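Local coordinates for protein halorhodopsin (Halobacterium salinarum, PDB 2JAF) that pumps chloride ions across the cell membrane of a halophilic archaeon, using the light absorbed by its bound retinal, at residues I119-G124 against G132-V137; A190-I195 against L250-N255; V201-L206 against Y243-I248. The protein carries 2 engineered substitutions. All blocks are in the same frame, centred on the assembly; numbering follows the deposited sequence.

Contact 1: residues I119-G124 against G132-V137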
loop_
_atom_site.group_PDB
_atom_site.type_symbol
_atom_site.label_atom_id
_atom_site.label_comp_id
_atom_site.label_asym_id
_atom_site.label_seq_id
_atom_site.Cartn_x
_atom_site.Cartn_y
_atom_site.Cartn_z
ATOM N N ILE A 119 5.274 -8.517 -10.409
ATOM C CA ILE A 119 6.279 -9.356 -11.059
ATOM C C ILE A 119 6.762 -10.372 -10.026
ATOM O O ILE A 119 6.883 -11.566 -10.316
ATOM C CB ILE A 119 7.492 -8.515 -11.554
ATOM C CG1 ILE A 119 7.069 -7.605 -12.708
ATOM C CG2 ILE A 119 8.636 -9.436 -11.994
ATOM C CD1 ILE A 119 8.181 -6.662 -13.196
ATOM N N LEU A 120 7.031 -9.889 -8.814
ATOM C CA LEU A 120 7.504 -10.746 -7.729
ATOM C C LEU A 120 6.426 -11.738 -7.288
ATOM O O LEU A 120 6.729 -12.860 -6.885
ATOM C CB LEU A 120 7.964 -9.882 -6.546
ATOM C CG LEU A 120 9.162 -8.974 -6.884
ATOM C CD1 LEU A 120 9.436 -7.987 -5.752
ATOM C CD2 LEU A 120 10.392 -9.841 -7.145
ATOM N N LEU A 121 5.167 -11.322 -7.364
ATOM C CA LEU A 121 4.065 -12.204 -6.996
ATOM C C LEU A 121 4.016 -13.367 -7.987
ATOM O O LEU A 121 3.913 -14.530 -7.596
ATOM C CB LEU A 121 2.736 -11.442 -7.023
ATOM C CG LEU A 121 1.487 -12.305 -6.802
ATOM C CD1 LEU A 121 1.573 -13.014 -5.454
ATOM C CD2 LEU A 121 0.247 -11.435 -6.880
ATOM N N ALA A 122 4.103 -13.047 -9.275
ATOM C CA ALA A 122 4.073 -14.073 -10.314
ATOM C C ALA A 122 5.223 -15.054 -10.138
ATOM O O ALA A 122 5.031 -16.270 -10.190
ATOM C CB ALA A 122 4.139 -13.427 -11.698
ATOM N N LEU A 123 6.423 -14.521 -9.929
ATOM C CA LEU A 123 7.607 -15.347 -9.736
ATOM C C LEU A 123 7.482 -16.164 -8.448
ATOM O O LEU A 123 7.882 -17.329 -8.396
ATOM C CB LEU A 123 8.850 -14.459 -9.649
ATOM C CG LEU A 123 10.163 -14.877 -10.311
ATOM C CD1 LEU A 123 11.298 -14.321 -9.479
ATOM C CD2 LEU A 123 10.286 -16.384 -10.425
ATOM N N GLY A 124 6.932 -15.541 -7.408
ATOM C CA GLY A 124 6.767 -16.217 -6.133
ATOM C C GLY A 124 5.800 -17.387 -6.200
ATOM O O GLY A 124 6.054 -18.443 -5.617
ATOM N N GLY A 132 5.340 -15.872 4.050
ATOM C CA GLY A 132 6.104 -14.935 4.855
ATOM C C GLY A 132 7.244 -14.314 4.075
ATOM O O GLY A 132 7.522 -13.118 4.200
ATOM N N SER A 133 7.917 -15.134 3.273
ATOM C CA SER A 133 9.026 -14.661 2.457
ATOM C C SER A 133 8.486 -13.689 1.409
ATOM O O SER A 133 9.048 -12.619 1.189
ATOM C CB SER A 133 9.716 -15.844 1.772
ATOM O OG SER A 133 10.840 -15.421 1.022
ATOM N N LEU A 134 7.383 -14.065 0.771
ATOM C CA LEU A 134 6.776 -13.218 -0.247
ATOM C C LEU A 134 6.459 -11.851 0.347
ATOM O O LEU A 134 6.713 -10.816 -0.270
ATOM C CB LEU A 134 5.497 -13.866 -0.779
ATOM C CG LEU A 134 4.725 -13.105 -1.858
ATOM C CD1 LEU A 134 5.574 -12.967 -3.113
ATOM C CD2 LEU A 134 3.434 -13.847 -2.164
ATOM N N PHE A 135 5.903 -11.866 1.554
ATOM C CA PHE A 135 5.540 -10.649 2.273
ATOM C C PHE A 135 6.737 -9.721 2.462
ATOM O O PHE A 135 6.679 -8.527 2.159
ATOM C CB PHE A 135 4.982 -11.012 3.657
ATOM C CG PHE A 135 3.486 -10.906 3.767
ATOM C CD1 PHE A 135 2.838 -9.703 3.500
ATOM C CD2 PHE A 135 2.727 -11.998 4.179
ATOM C CE1 PHE A 135 1.454 -9.587 3.647
ATOM C CE2 PHE A 135 1.343 -11.895 4.329
ATOM C CZ PHE A 135 0.706 -10.687 4.063
ATOM N N THR A 136 7.819 -10.282 2.980
ATOM C CA THR A 136 9.028 -9.519 3.247
ATOM C C THR A 136 9.614 -8.918 1.982
ATOM O O THR A 136 10.072 -7.773 1.977
ATOM C CB THR A 136 10.093 -10.407 3.905
ATOM O OG1 THR A 136 9.528 -11.057 5.051
ATOM C CG2 THR A 136 11.277 -9.570 4.348
ATOM N N VAL A 137 9.581 -9.694 0.906
ATOM C CA VAL A 137 10.129 -9.249 -0.367
ATOM C C VAL A 137 9.336 -8.109 -0.986
ATOM O O VAL A 137 9.917 -7.162 -1.524
ATOM C CB VAL A 137 10.232 -10.439 -1.352
ATOM C CG1 VAL A 137 10.689 -9.959 -2.719
ATOM C CG2 VAL A 137 11.206 -11.462 -0.805
#
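Leu134 and Val137 of helix 131-153 pack against Leu120 and Leu121 of helix 106-127. The two helices follow each other in the chain and run antiparallel, 161° between their directions. Their local axes come within 10.5 Å. This is an up-and-down helix pair of the seven-helix bundle of the bacteriorhodopsin-like family. Leu134 can be followed outward. Its CB leads toward the other helix but touches nothing there. CG stands anti to the backbone N (chi1 180°), which sends the fork of the side chain across the interface. At the fork the two methyls part. CD1 goes to the backbone and lies 3.9 Å from Leu120 O. That carbonyl is already used inside its own helix, where Gly124 N donates to Leu120 O at 2.7 Å. The methyl therefore rests on a satisfied oxygen. CD2 takes the other branch and meets Leu121 CD1 at 3.9 Å, the two side chains passing each other at a slant. Gly124 adds to the fit. A CB at this position would come within 3.1 Å of Leu134 CD1, which is tight. The second side-chain pair lies one turn along, where Leu120 CD1 meets Val137 CG1 at 3.8 Å. Trp183 of helix 182-190 packs on both Leu134 and Val137. Phe135 of the third subunit packs on Leu134, and Thr136 of the same subunit packs on Leu121. The contact therefore reaches the trimer interface. All four touching residues are buried, and no hydrogen bond crosses between the segments. Between these segments the contact is apolar packing, methyl on methyl and methyl on a bonded carbonyl, so it depends on shape and not on polar pairing.

Contact 2: residues A190-I195 against L250-N255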
loop_
_atom_site.group_PDB
_atom_site.type_symbol
_atom_site.label_atom_id
_atom_site.label_comp_id
_atom_site.label_asym_id
_atom_site.label_seq_id
_atom_site.Cartn_x
_atom_site.Cartn_y
_atom_site.Cartn_z
ATOM N N ALA A 190 9.604 -27.337 -5.705
ATOM C CA ALA A 190 8.363 -27.168 -6.448
ATOM C C ALA A 190 8.474 -27.716 -7.868
ATOM O O ALA A 190 7.492 -27.747 -8.606
ATOM C CB ALA A 190 7.979 -25.693 -6.485
ATOM N N GLY A 191 9.673 -28.144 -8.242
ATOM C CA GLY A 191 9.892 -28.684 -9.572
ATOM C C GLY A 191 9.910 -27.624 -10.659
ATOM O O GLY A 191 9.701 -27.933 -11.830
ATOM N N THR A 192 10.157 -26.374 -10.276
ATOM C CA THR A 192 10.192 -25.269 -11.236
ATOM C C THR A 192 11.553 -24.570 -11.277
ATOM O O THR A 192 11.655 -23.412 -11.697
ATOM C CB THR A 192 9.122 -24.211 -10.901
ATOM O OG1 THR A 192 9.260 -23.810 -9.533
ATOM C CG2 THR A 192 7.726 -24.765 -11.132
ATOM N N ALA A 193 12.594 -25.279 -10.849
ATOM C CA ALA A 193 13.952 -24.734 -10.812
ATOM C C ALA A 193 14.495 -24.261 -12.161
ATOM O O ALA A 193 15.186 -23.241 -12.231
ATOM C CB ALA A 193 14.899 -25.759 -10.212
ATOM N N GLU A 194 14.192 -25.001 -13.222
ATOM C CA GLU A 194 14.661 -24.664 -14.567
ATOM C C GLU A 194 14.142 -23.318 -15.069
ATOM O O GLU A 194 14.919 -22.474 -15.517
ATOM C CB GLU A 194 14.256 -25.764 -15.555
ATOM C CG GLU A 194 12.746 -25.909 -15.746
ATOM C CD GLU A 194 11.997 -26.096 -14.432
ATOM O OE1 GLU A 194 12.156 -27.157 -13.787
ATOM O OE2 GLU A 194 11.250 -25.173 -14.040
ATOM N N ILE A 195 12.828 -23.119 -15.005
ATOM C CA ILE A 195 12.240 -21.864 -15.459
ATOM C C ILE A 195 12.580 -20.726 -14.490
ATOM O O ILE A 195 12.796 -19.586 -14.904
ATOM C CB ILE A 195 10.704 -21.990 -15.613
ATOM C CG1 ILE A 195 10.112 -20.656 -16.076
ATOM C CG2 ILE A 195 10.083 -22.456 -14.307
ATOM C CD1 ILE A 195 10.656 -20.177 -17.420
ATOM N N LEU A 250 4.663 -17.012 -18.785
ATOM C CA LEU A 250 3.353 -17.544 -19.136
ATOM C C LEU A 250 3.424 -18.733 -20.096
ATOM O O LEU A 250 2.717 -19.729 -19.916
ATOM C CB LEU A 250 2.494 -16.431 -19.742
ATOM C CG LEU A 250 1.023 -16.763 -20.003
ATOM C CD1 LEU A 250 0.392 -17.346 -18.745
ATOM C CD2 LEU A 250 0.293 -15.499 -20.424
ATOM N N ARG A 251 4.283 -18.632 -21.105
ATOM C CA ARG A 251 4.431 -19.700 -22.087
ATOM C C ARG A 251 4.871 -20.994 -21.416
ATOM O O ARG A 251 4.403 -22.074 -21.776
ATOM C CB ARG A 251 5.449 -19.308 -23.165
ATOM C CG ARG A 251 5.635 -20.366 -24.256
ATOM C CD ARG A 251 6.651 -19.945 -25.316
ATOM N NE ARG A 251 7.980 -19.728 -24.751
ATOM C CZ ARG A 251 9.042 -19.329 -25.448
ATOM N NH1 ARG A 251 8.940 -19.100 -26.752
ATOM N NH2 ARG A 251 10.204 -19.144 -24.835
ATOM N N TRP A 252 5.771 -20.885 -20.441
ATOM C CA TRP A 252 6.261 -22.064 -19.740
ATOM C C TRP A 252 5.128 -22.681 -18.927
ATOM O O TRP A 252 4.929 -23.895 -18.945
ATOM C CB TRP A 252 7.419 -21.707 -18.803
ATOM C CG TRP A 252 8.097 -22.927 -18.230
ATOM C CD1 TRP A 252 9.135 -23.627 -18.781
ATOM C CD2 TRP A 252 7.726 -23.630 -17.040
ATOM N NE1 TRP A 252 9.432 -24.726 -18.006
ATOM C CE2 TRP A 252 8.582 -24.752 -16.932
ATOM C CE3 TRP A 252 6.751 -23.425 -16.054
ATOM C CZ2 TRP A 252 8.491 -25.666 -15.876
ATOM C CZ3 TRP A 252 6.660 -24.338 -15.003
ATOM C CH2 TRP A 252 7.526 -25.443 -14.925
ATOM N N VAL A 253 4.393 -21.837 -18.209
ATOM C CA VAL A 253 3.280 -22.305 -17.394
ATOM C C VAL A 253 2.246 -23.052 -18.238
ATOM O O VAL A 253 1.713 -24.077 -17.811
ATOM C CB VAL A 253 2.595 -21.124 -16.661
ATOM C CG1 VAL A 253 1.317 -21.592 -15.978
ATOM C CG2 VAL A 253 3.550 -20.540 -15.624
ATOM N N ALA A 254 1.973 -22.548 -19.438
ATOM C CA ALA A 254 0.995 -23.184 -20.322
ATOM C C ALA A 254 1.450 -24.569 -20.775
ATOM O O ALA A 254 0.630 -25.477 -20.947
ATOM C CB ALA A 254 0.731 -22.298 -21.536
ATOM N N ASN A 255 2.758 -24.733 -20.962
ATOM C CA ASN A 255 3.320 -26.007 -21.402
ATOM C C ASN A 255 3.723 -26.923 -20.249
ATOM O O ASN A 255 4.244 -28.018 -20.474
ATOM C CB ASN A 255 4.542 -25.761 -22.289
ATOM C CG ASN A 255 4.194 -25.036 -23.571
ATOM O OD1 ASN A 255 3.366 -25.503 -24.354
ATOM N ND2 ASN A 255 4.827 -23.890 -23.795
#
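Trp252 of helix 227-255 meets Thr192, Glu194 and Ile195 at the start of helix 193-216. The site is a helix-to-helix turn at one end of the seven-helix bundle, and it opens with a Schellman motif. Gly191 provides the turn. It is the first residue to leave the preceding helix, and its positive phi (74°) goes with two bonds back into the last turn. Thr192 comes next, at the N-cap position, though its side chain makes no capping bond. Its hydroxyl OG1 is instead hydrogen-bonded to Leu126 O of helix 106-127. The methyl goes to the indole: Thr192 CG2 lies 3.9 Å from Trp252 CH2. Glu194 follows, with its chain bent at chi2. The bend brings the carboxylate obliquely up to the six-membered ring, with Glu194 CD 3.8 Å from Trp252 CZ2. The exact place of Glu194 OE2 is doubtful, because it is modelled too close to a neighbour. Ile195 makes the main contact. Its CB sits 3.6 Å from the centroid of the five-membered ring of Trp252, only 6° off the ring normal, a CH-pi contact over the face. Ile195 CG2 lies over the centre of the whole indole, 3.6 Å above its plane. Leu126 packs on both Ile195 and Trp252, joining a third helix to the pair. Replacing Trp252 with an alanine would probably open a gap over Ile195 and leave the Thr192 methyl without its ring partner. Ile195 CG1 is anti to the backbone N (chi1 179°), and the chain runs on along the indole until CD1 reaches the root of the tryptophan, 3.8 Å from Trp252 CB.

Contact 3: residues V201-L206 against Y243-I248. Engineered in segment 201-206: Val203 (natural residue Thr).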
loop_
_atom_site.group_PDB
_atom_site.type_symbol
_atom_site.label_atom_id
_atom_site.label_comp_id
_atom_site.label_asym_id
_atom_site.label_seq_id
_atom_site.Cartn_x
_atom_site.Cartn_y
_atom_site.Cartn_z
ATOM N N VAL A 201 17.721 -14.795 -13.905
ATOM C CA VAL A 201 18.778 -14.083 -14.613
ATOM C C VAL A 201 18.194 -12.830 -15.248
ATOM O O VAL A 201 18.798 -11.757 -15.198
ATOM C CB VAL A 201 19.415 -14.961 -15.722
ATOM C CG1 VAL A 201 20.445 -14.149 -16.503
ATOM C CG2 VAL A 201 20.070 -16.202 -15.091
ATOM N N LEU A 202 17.010 -12.963 -15.841
ATOM C CA LEU A 202 16.361 -11.828 -16.480
ATOM C C LEU A 202 16.063 -10.716 -15.485
ATOM O O LEU A 202 16.277 -9.539 -15.784
ATOM C CB LEU A 202 15.066 -12.262 -17.173
ATOM C CG LEU A 202 15.237 -13.123 -18.425
ATOM C CD1 LEU A 202 13.867 -13.423 -19.030
ATOM C CD2 LEU A 202 16.118 -12.400 -19.429
ATOM N N VAL A 203 15.571 -11.084 -14.303
ATOM C CA VAL A 203 15.262 -10.091 -13.282
ATOM C C VAL A 203 16.521 -9.382 -12.790
ATOM O O VAL A 203 16.586 -8.153 -12.791
ATOM C CB VAL A 203 14.555 -10.720 -12.055
ATOM C CG1 VAL A 203 14.417 -9.681 -10.941
ATOM C CG2 VAL A 203 13.180 -11.237 -12.457
ATOM N N VAL A 204 17.527 -10.149 -12.378
ATOM C CA VAL A 204 18.747 -9.529 -11.863
ATOM C C VAL A 204 19.407 -8.603 -12.880
ATOM O O VAL A 204 19.723 -7.458 -12.571
ATOM C CB VAL A 204 19.779 -10.584 -11.409
ATOM C CG1 VAL A 204 21.077 -9.889 -10.972
ATOM C CG2 VAL A 204 19.216 -11.408 -10.249
ATOM N N VAL A 205 19.614 -9.092 -14.096
ATOM C CA VAL A 205 20.259 -8.275 -15.116
ATOM C C VAL A 205 19.426 -7.070 -15.552
ATOM O O VAL A 205 19.927 -5.943 -15.595
ATOM C CB VAL A 205 20.614 -9.125 -16.361
ATOM C CG1 VAL A 205 21.229 -8.249 -17.441
ATOM C CG2 VAL A 205 21.592 -10.218 -15.962
ATOM N N LEU A 206 18.159 -7.293 -15.871
ATOM C CA LEU A 206 17.326 -6.184 -16.323
ATOM C C LEU A 206 17.026 -5.178 -15.207
ATOM O O LEU A 206 17.063 -3.969 -15.441
ATOM C CB LEU A 206 16.029 -6.716 -16.925
ATOM C CG LEU A 206 16.258 -7.641 -18.129
ATOM C CD1 LEU A 206 14.935 -8.238 -18.578
ATOM C CD2 LEU A 206 16.905 -6.862 -19.265
ATOM N N TYR A 243 7.083 -7.143 -20.511
ATOM C CA TYR A 243 6.411 -7.868 -21.579
ATOM C C TYR A 243 7.091 -9.172 -21.972
ATOM O O TYR A 243 6.445 -10.221 -21.960
ATOM C CB TYR A 243 6.219 -6.964 -22.808
ATOM C CG TYR A 243 5.769 -5.550 -22.473
ATOM C CD1 TYR A 243 4.933 -5.296 -21.384
ATOM C CD2 TYR A 243 6.235 -4.462 -23.212
ATOM C CE1 TYR A 243 4.585 -3.987 -21.024
ATOM C CE2 TYR A 243 5.894 -3.153 -22.867
ATOM C CZ TYR A 243 5.076 -2.923 -21.770
ATOM O OH TYR A 243 4.806 -1.631 -21.383
ATOM N N VAL A 244 8.378 -9.118 -22.315
ATOM C CA VAL A 244 9.091 -10.331 -22.706
ATOM C C VAL A 244 9.165 -11.281 -21.520
ATOM O O VAL A 244 8.928 -12.485 -21.661
ATOM C CB VAL A 244 10.523 -10.012 -23.238
ATOM C CG1 VAL A 244 11.308 -11.305 -23.466
ATOM C CG2 VAL A 244 10.423 -9.254 -24.556
ATOM N N PHE A 245 9.464 -10.735 -20.344
ATOM C CA PHE A 245 9.549 -11.536 -19.130
ATOM C C PHE A 245 8.242 -12.288 -18.896
ATOM O O PHE A 245 8.248 -13.496 -18.634
ATOM C CB PHE A 245 9.852 -10.631 -17.926
ATOM C CG PHE A 245 9.746 -11.325 -16.597
ATOM C CD1 PHE A 245 8.523 -11.418 -15.938
ATOM C CD2 PHE A 245 10.869 -11.891 -16.004
ATOM C CE1 PHE A 245 8.421 -12.065 -14.705
ATOM C CE2 PHE A 245 10.775 -12.537 -14.773
ATOM C CZ PHE A 245 9.551 -12.624 -14.124
ATOM N N ALA A 246 7.126 -11.568 -18.988
ATOM C CA ALA A 246 5.805 -12.166 -18.777
ATOM C C ALA A 246 5.503 -13.220 -19.834
ATOM O O ALA A 246 4.894 -14.248 -19.534
ATOM C CB ALA A 246 4.727 -11.083 -18.796
ATOM N N PHE A 247 5.926 -12.969 -21.068
ATOM C CA PHE A 247 5.695 -13.923 -22.151
ATOM C C PHE A 247 6.396 -15.249 -21.866
ATOM O O PHE A 247 5.806 -16.322 -21.995
ATOM C CB PHE A 247 6.211 -13.367 -23.480
ATOM C CG PHE A 247 6.094 -14.345 -24.620
ATOM C CD1 PHE A 247 4.849 -14.652 -25.161
ATOM C CD2 PHE A 247 7.220 -14.997 -25.112
ATOM C CE1 PHE A 247 4.724 -15.600 -26.180
ATOM C CE2 PHE A 247 7.108 -15.946 -26.131
ATOM C CZ PHE A 247 5.856 -16.248 -26.665
ATOM N N ILE A 248 7.667 -15.166 -21.489
ATOM C CA ILE A 248 8.459 -16.356 -21.192
ATOM C C ILE A 248 7.865 -17.137 -20.028
ATOM O O ILE A 248 7.764 -18.368 -20.082
ATOM C CB ILE A 248 9.915 -15.967 -20.860
ATOM C CG1 ILE A 248 10.582 -15.383 -22.110
ATOM C CG2 ILE A 248 10.683 -17.187 -20.332
ATOM C CD1 ILE A 248 11.960 -14.798 -21.865
#
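The last two long helices of the bundle meet here, with Leu202 and Val203 of helix 193-216 set against Phe245 and Ile248 of helix 227-255. The segments are nearly antiparallel, at 171°, and their axes approach to 11.2 Å. Leu202 and Phe245 are closest in the backbone, with 7.3 Å between Leu202 CA and Phe245 CA. Phe245 has CG anti to its backbone N (chi1 171°), and this sets the ring against Leu202 and Val203. Two groups meet it there. Leu202 CB lies at the ring edge, near the ring plane, and is 4.4 Å from Phe245 CD2. Val203 CG2 comes in obliquely and is closer, at 3.6 Å from Phe245 CE2. Val203 is an engineered residue; the natural one is threonine. The fold is that of a microbial rhodopsin, and in this family the last transmembrane helix carries the lysine that binds retinal. The retinal bound here lies about 7 Å from the side chain of Val203, so the packing is close to the chromophore without Val203 lining it directly. Leu179 of helix 158-180 also packs on Val203, adding a third helix to this buried side. The other pair lies nearer the surface. Leu202 and Ile248 reach toward each other tip to tip, with Leu202 CD1 3.7 Å from Ile248 CD1. Leu202 CG (chi1 -70°) and Ile248 CG1 both stand anti to the carbonyl carbon, and this brings the two CD1 methyls together. No hydrogen bond links the segments.

All three contacts lie within one seven-helix bundle. Contact 1 comes first along the chain and joins helices 106-127 and 131-153. Contacts 2 and 3 both join helices 193-216 and 227-255, and contact 3 is nested inside the loop closed by contact 2. Their centres are about 14 Å apart, and Ile195 CD1 meets Ile248 CG2 at 4.2 Å. Contact 1 is about 16 Å from contact 3, centre to centre, but Ile119 CG2 touches Phe245 CE1 at 3.8 Å. Contacts 1 and 2, centres about 17 Å apart, do not touch. Packing can thus be traced from retinal through Ile119 of contact 1 to Phe245 of contact 3, and from Ile248 of contact 3 to Ile195 of contact 2.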